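Local coordinates for protein RNA-directed RNA polymerase (Infectious pancreatic necrosis virus, PDB 3ZED) that probably copies the viral RNA genome as an RNA-dependent RNA polymerase, joining ribonucleoside triphosphates, and is probably found both free and covalently linked to the RNA, at residues K591-K596 / I606-V611; D655-S660 / D665-T670. All coordinates share one frame; numbering follows the deposited sequence.

How the contacts relate
Both contacts belong to the thumb region, on the same side of the chain's centre, with their own centres about 12 Å apart. They follow one another along the sequence: contact 1 closes within helix 604-621, and the chain then runs through helices 625-645 and 650-654 before contact 2 opens. Helix 604-621 links them, for it supplies one half of contact 1 and packs against Trp656, Met659 and Ser660 of segment 655-660. The side chain of Met659 packs on Leu593 and its backbone O on the ring of Tyr608, while Val611 touches Trp656 and Ser660. The contacts are thus adjoining patches of loop-against-helix and loop-against-loop packing within the thumb, away from the potassium sites and the predicted GTP site.

Contact 1: residues K591-K596 / I606-V611; sequences KGLENK and IAYQIV
Tyr608 reaches from its helix to the loop 591-596, and its side chain carries the contact from one end to the other. With CG anti to the backbone N (chi1 157°), the ring projects off the helix across the path of the loop. At its root, CB of Tyr608 packs on CG of Leu593 at 3.8 Å, and CD1 of Leu593 also lies close to this methylene. Farther out, the ring atoms CG and CD1 remain against the leucine branch, and the leucine and the tyrosine run antiparallel alongside one another. Backbone N of Leu593 lies over one ring face, 4.0 Å above the plane and displaced toward the rim. Beyond it, CE1 lies 3.3 Å from O of Lys591, and CZ approaches CA of Gly592 obliquely at 3.5 Å. At the tip the hydroxyl OH donates to the same backbone O of Lys591, which sits at the ring edge near its plane; the modelled separation of 2.3 Å is very short, so the exact length is doubtful. The hydroxyl also has a weak hydrogen bond with Arg612, one turn farther along the helix. Apolar packing at the root, with the very short hydroxyl contact at the tip, joins the loop between helices 580-588 and 596-600 to helix 604-621, whose other sides pack on helices 625-645 and 650-654.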
# COMPACT_ATOMS: atom_id res chain seq x y z
N LYS B 591 -18.43 -4.79 7.01
CA LYS B 591 -17.35 -5.23 7.88
C LYS B 591 -17.80 -4.86 9.28
O LYS B 591 -18.37 -3.77 9.46
CB LYS B 591 -15.99 -4.57 7.55
CG LYS B 591 -15.42 -4.91 6.19
CD LYS B 591 -14.04 -4.30 6.02
CE LYS B 591 -13.50 -4.54 4.63
NZ LYS B 591 -12.05 -4.24 4.51
N GLY B 592 -17.58 -5.74 10.25
CA GLY B 592 -17.92 -5.45 11.63
C GLY B 592 -16.77 -4.74 12.32
O GLY B 592 -15.82 -4.29 11.66
N LEU B 593 -16.82 -4.66 13.66
CA LEU B 593 -15.71 -4.12 14.45
C LEU B 593 -14.59 -5.15 14.47
O LEU B 593 -14.76 -6.20 15.10
CB LEU B 593 -16.15 -3.78 15.90
CG LEU B 593 -16.87 -2.47 16.16
CD1 LEU B 593 -17.29 -2.40 17.59
CD2 LEU B 593 -15.98 -1.28 15.83
N GLU B 594 -13.49 -4.91 13.74
CA GLU B 594 -12.37 -5.85 13.69
C GLU B 594 -11.21 -5.31 14.55
O GLU B 594 -10.08 -5.09 14.09
CB GLU B 594 -11.95 -6.15 12.25
CG GLU B 594 -12.96 -7.04 11.52
CD GLU B 594 -12.81 -7.16 10.02
OE1 GLU B 594 -11.68 -6.94 9.51
OE2 GLU B 594 -13.81 -7.51 9.35
N ASN B 595 -11.54 -5.07 15.83
CA ASN B 595 -10.67 -4.57 16.90
C ASN B 595 -11.25 -5.05 18.22
O ASN B 595 -12.30 -4.56 18.64
CB ASN B 595 -10.57 -3.03 16.86
CG ASN B 595 -9.54 -2.47 17.81
OD1 ASN B 595 -9.85 -2.09 18.94
ND2 ASN B 595 -8.27 -2.46 17.38
N LYS B 596 -10.60 -6.06 18.83
CA LYS B 596 -11.02 -6.71 20.07
C LYS B 596 -11.19 -5.71 21.22
O LYS B 596 -12.20 -5.77 21.93
CB LYS B 596 -10.02 -7.81 20.47
N ILE B 606 -23.29 -1.07 19.70
CA ILE B 606 -24.53 -0.42 19.28
C ILE B 606 -24.19 0.92 18.56
O ILE B 606 -24.95 1.36 17.70
CB ILE B 606 -25.55 -0.27 20.45
CG1 ILE B 606 -26.94 0.25 19.97
CG2 ILE B 606 -24.99 0.52 21.63
CD1 ILE B 606 -27.61 -0.53 18.73
N ALA B 607 -23.02 1.52 18.89
CA ALA B 607 -22.53 2.72 18.22
C ALA B 607 -22.10 2.37 16.79
O ALA B 607 -22.42 3.10 15.86
CB ALA B 607 -21.37 3.33 19.00
N TYR B 608 -21.41 1.20 16.63
CA TYR B 608 -20.95 0.67 15.34
C TYR B 608 -22.15 0.50 14.39
O TYR B 608 -22.02 0.79 13.21
CB TYR B 608 -20.17 -0.67 15.50
CG TYR B 608 -20.16 -1.50 14.24
CD1 TYR B 608 -19.25 -1.25 13.22
CD2 TYR B 608 -21.16 -2.45 14.00
CE1 TYR B 608 -19.31 -1.93 12.01
CE2 TYR B 608 -21.24 -3.12 12.79
CZ TYR B 608 -20.31 -2.87 11.80
OH TYR B 608 -20.39 -3.55 10.61
N GLN B 609 -23.29 0.02 14.92
CA GLN B 609 -24.54 -0.20 14.18
C GLN B 609 -25.02 1.09 13.53
O GLN B 609 -25.40 1.08 12.36
CB GLN B 609 -25.63 -0.75 15.12
CG GLN B 609 -25.38 -2.20 15.56
CD GLN B 609 -25.44 -3.20 14.42
OE1 GLN B 609 -26.41 -3.24 13.64
NE2 GLN B 609 -24.41 -4.01 14.30
N ILE B 610 -24.98 2.21 14.28
CA ILE B 610 -25.36 3.53 13.77
C ILE B 610 -24.32 3.98 12.71
O ILE B 610 -24.72 4.46 11.64
CB ILE B 610 -25.49 4.56 14.92
CG1 ILE B 610 -26.64 4.16 15.89
CG2 ILE B 610 -25.64 6.00 14.38
CD1 ILE B 610 -26.53 4.70 17.28
N VAL B 611 -23.01 3.83 13.02
CA VAL B 611 -21.89 4.19 12.15
C VAL B 611 -22.04 3.50 10.76
O VAL B 611 -21.94 4.17 9.74
CB VAL B 611 -20.52 3.90 12.82
CG1 VAL B 611 -19.35 4.03 11.83
CG2 VAL B 611 -20.29 4.83 14.02

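Contact 2: residues D655-S660 / D665-T670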
# COMPACT_ATOMS: atom_id res chain seq x y z
N ASP B 655 -15.65 9.87 17.27
CA ASP B 655 -14.46 9.18 16.75
C ASP B 655 -14.88 7.89 15.99
O ASP B 655 -14.34 6.83 16.24
CB ASP B 655 -13.48 8.87 17.90
CG ASP B 655 -13.14 10.07 18.77
OD1 ASP B 655 -12.86 11.16 18.22
OD2 ASP B 655 -13.16 9.92 20.02
N TRP B 656 -15.85 8.03 15.06
CA TRP B 656 -16.43 6.93 14.25
C TRP B 656 -15.48 6.30 13.23
O TRP B 656 -15.72 5.18 12.78
CB TRP B 656 -17.68 7.44 13.51
CG TRP B 656 -17.38 8.41 12.40
CD1 TRP B 656 -17.28 9.77 12.52
CD2 TRP B 656 -17.17 8.11 11.01
NE1 TRP B 656 -17.04 10.33 11.29
CE2 TRP B 656 -16.93 9.33 10.35
CE3 TRP B 656 -17.14 6.91 10.27
CZ2 TRP B 656 -16.64 9.39 8.98
CZ3 TRP B 656 -16.88 6.98 8.91
CH2 TRP B 656 -16.62 8.20 8.28
N ASN B 657 -14.43 7.04 12.83
CA ASN B 657 -13.47 6.68 11.79
C ASN B 657 -12.83 5.31 12.00
O ASN B 657 -12.76 4.53 11.05
CB ASN B 657 -12.41 7.77 11.65
CG ASN B 657 -13.04 9.12 11.35
OD1 ASN B 657 -13.53 9.81 12.24
ND2 ASN B 657 -13.19 9.43 10.08
N ASN B 658 -12.39 5.01 13.22
CA ASN B 658 -11.75 3.74 13.59
C ASN B 658 -12.73 2.53 13.53
O ASN B 658 -12.27 1.40 13.39
CB ASN B 658 -11.10 3.82 14.98
CG ASN B 658 -11.81 4.74 15.94
OD1 ASN B 658 -11.44 5.91 16.10
ND2 ASN B 658 -12.87 4.24 16.55
N MET B 659 -14.05 2.78 13.61
CA MET B 659 -15.11 1.77 13.53
C MET B 659 -15.59 1.48 12.09
O MET B 659 -16.41 0.57 11.89
CB MET B 659 -16.33 2.25 14.32
CG MET B 659 -16.11 2.37 15.79
SD MET B 659 -17.70 2.52 16.61
CE MET B 659 -17.27 1.87 18.19
N SER B 660 -15.14 2.27 11.10
CA SER B 660 -15.66 2.11 9.75
C SER B 660 -14.59 1.88 8.72
O SER B 660 -13.51 2.42 8.83
CB SER B 660 -16.49 3.35 9.38
OG SER B 660 -17.06 3.26 8.09
N ASP B 665 -11.32 8.58 5.27
CA ASP B 665 -11.52 9.72 4.39
C ASP B 665 -11.96 10.98 5.19
O ASP B 665 -11.23 11.99 5.24
CB ASP B 665 -12.55 9.37 3.29
CG ASP B 665 -12.13 8.27 2.31
OD1 ASP B 665 -11.25 8.54 1.42
OD2 ASP B 665 -12.73 7.15 2.37
N LEU B 666 -13.14 10.89 5.84
CA LEU B 666 -13.86 11.95 6.54
C LEU B 666 -13.35 12.12 7.99
O LEU B 666 -14.12 12.03 8.97
CB LEU B 666 -15.37 11.61 6.50
CG LEU B 666 -16.09 11.17 5.17
CD1 LEU B 666 -15.70 12.02 3.97
CD2 LEU B 666 -15.99 9.68 4.91
N GLU B 667 -12.06 12.43 8.11
CA GLU B 667 -11.29 12.53 9.37
C GLU B 667 -11.84 13.53 10.41
O GLU B 667 -11.74 13.26 11.60
CB GLU B 667 -9.81 12.86 9.08
CG GLU B 667 -9.17 12.03 7.96
CD GLU B 667 -8.76 10.60 8.24
OE1 GLU B 667 -9.27 9.99 9.21
OE2 GLU B 667 -7.94 10.07 7.45
N GLY B 668 -12.39 14.65 9.95
CA GLY B 668 -12.90 15.71 10.82
C GLY B 668 -14.40 15.85 10.91
O GLY B 668 -14.89 16.92 11.26
N ILE B 669 -15.16 14.78 10.61
CA ILE B 669 -16.62 14.84 10.73
C ILE B 669 -17.07 13.95 11.89
O ILE B 669 -16.40 12.98 12.23
CB ILE B 669 -17.38 14.52 9.42
CG1 ILE B 669 -17.32 13.05 9.04
CG2 ILE B 669 -16.92 15.41 8.26
CD1 ILE B 669 -18.60 12.48 8.85
N THR B 670 -18.21 14.31 12.51
CA THR B 670 -18.79 13.58 13.62
C THR B 670 -20.16 13.02 13.22
O THR B 670 -20.91 13.68 12.50
CB THR B 670 -18.85 14.45 14.90
OG1 THR B 670 -19.57 13.73 15.90
CG2 THR B 670 -19.52 15.80 14.68
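A short 3-10 turn at 657-659 and an inverse gamma turn centred on Leu666 face each other here, within the loop region that separates helices 650-654 and 677-683 of the thumb. Trp656 and Asn657 reach across, each giving an N-H to a backbone carbonyl of segment 665-670. The indole NE1 of Trp656 donates to O of Ile669 at 2.9 Å, a bent bond (135° at the hydrogen) whose acceptor lies in the ring plane while the donor stands above the carbonyl plane. With CG between the backbone N and the carbonyl carbon (chi1 69°), the indole turns its edge to segment 665-670. There CZ2 meets CB of Leu666 at 3.6 Å, and CH2 lies 3.7 Å from CD2 of the same leucine. CD1 of Ile669 lies off the indole plane, 3.7 Å from CZ2. Amide ND2 of Asn657 makes a straighter bond to O of Leu666, 3.0 Å, with the acceptor in the amide plane but the nitrogen well above the carbonyl plane. Its strongest polar partner is Gly663 O, so two carbonyls hold the amide, while the same ND2 lies over one indole face near its rim. Ser660 touches Ala615 and Ile683 meets both Leu666 and Ile669, so this loop packs on helix 604-621 through its first segment and on helix 677-683 through its second.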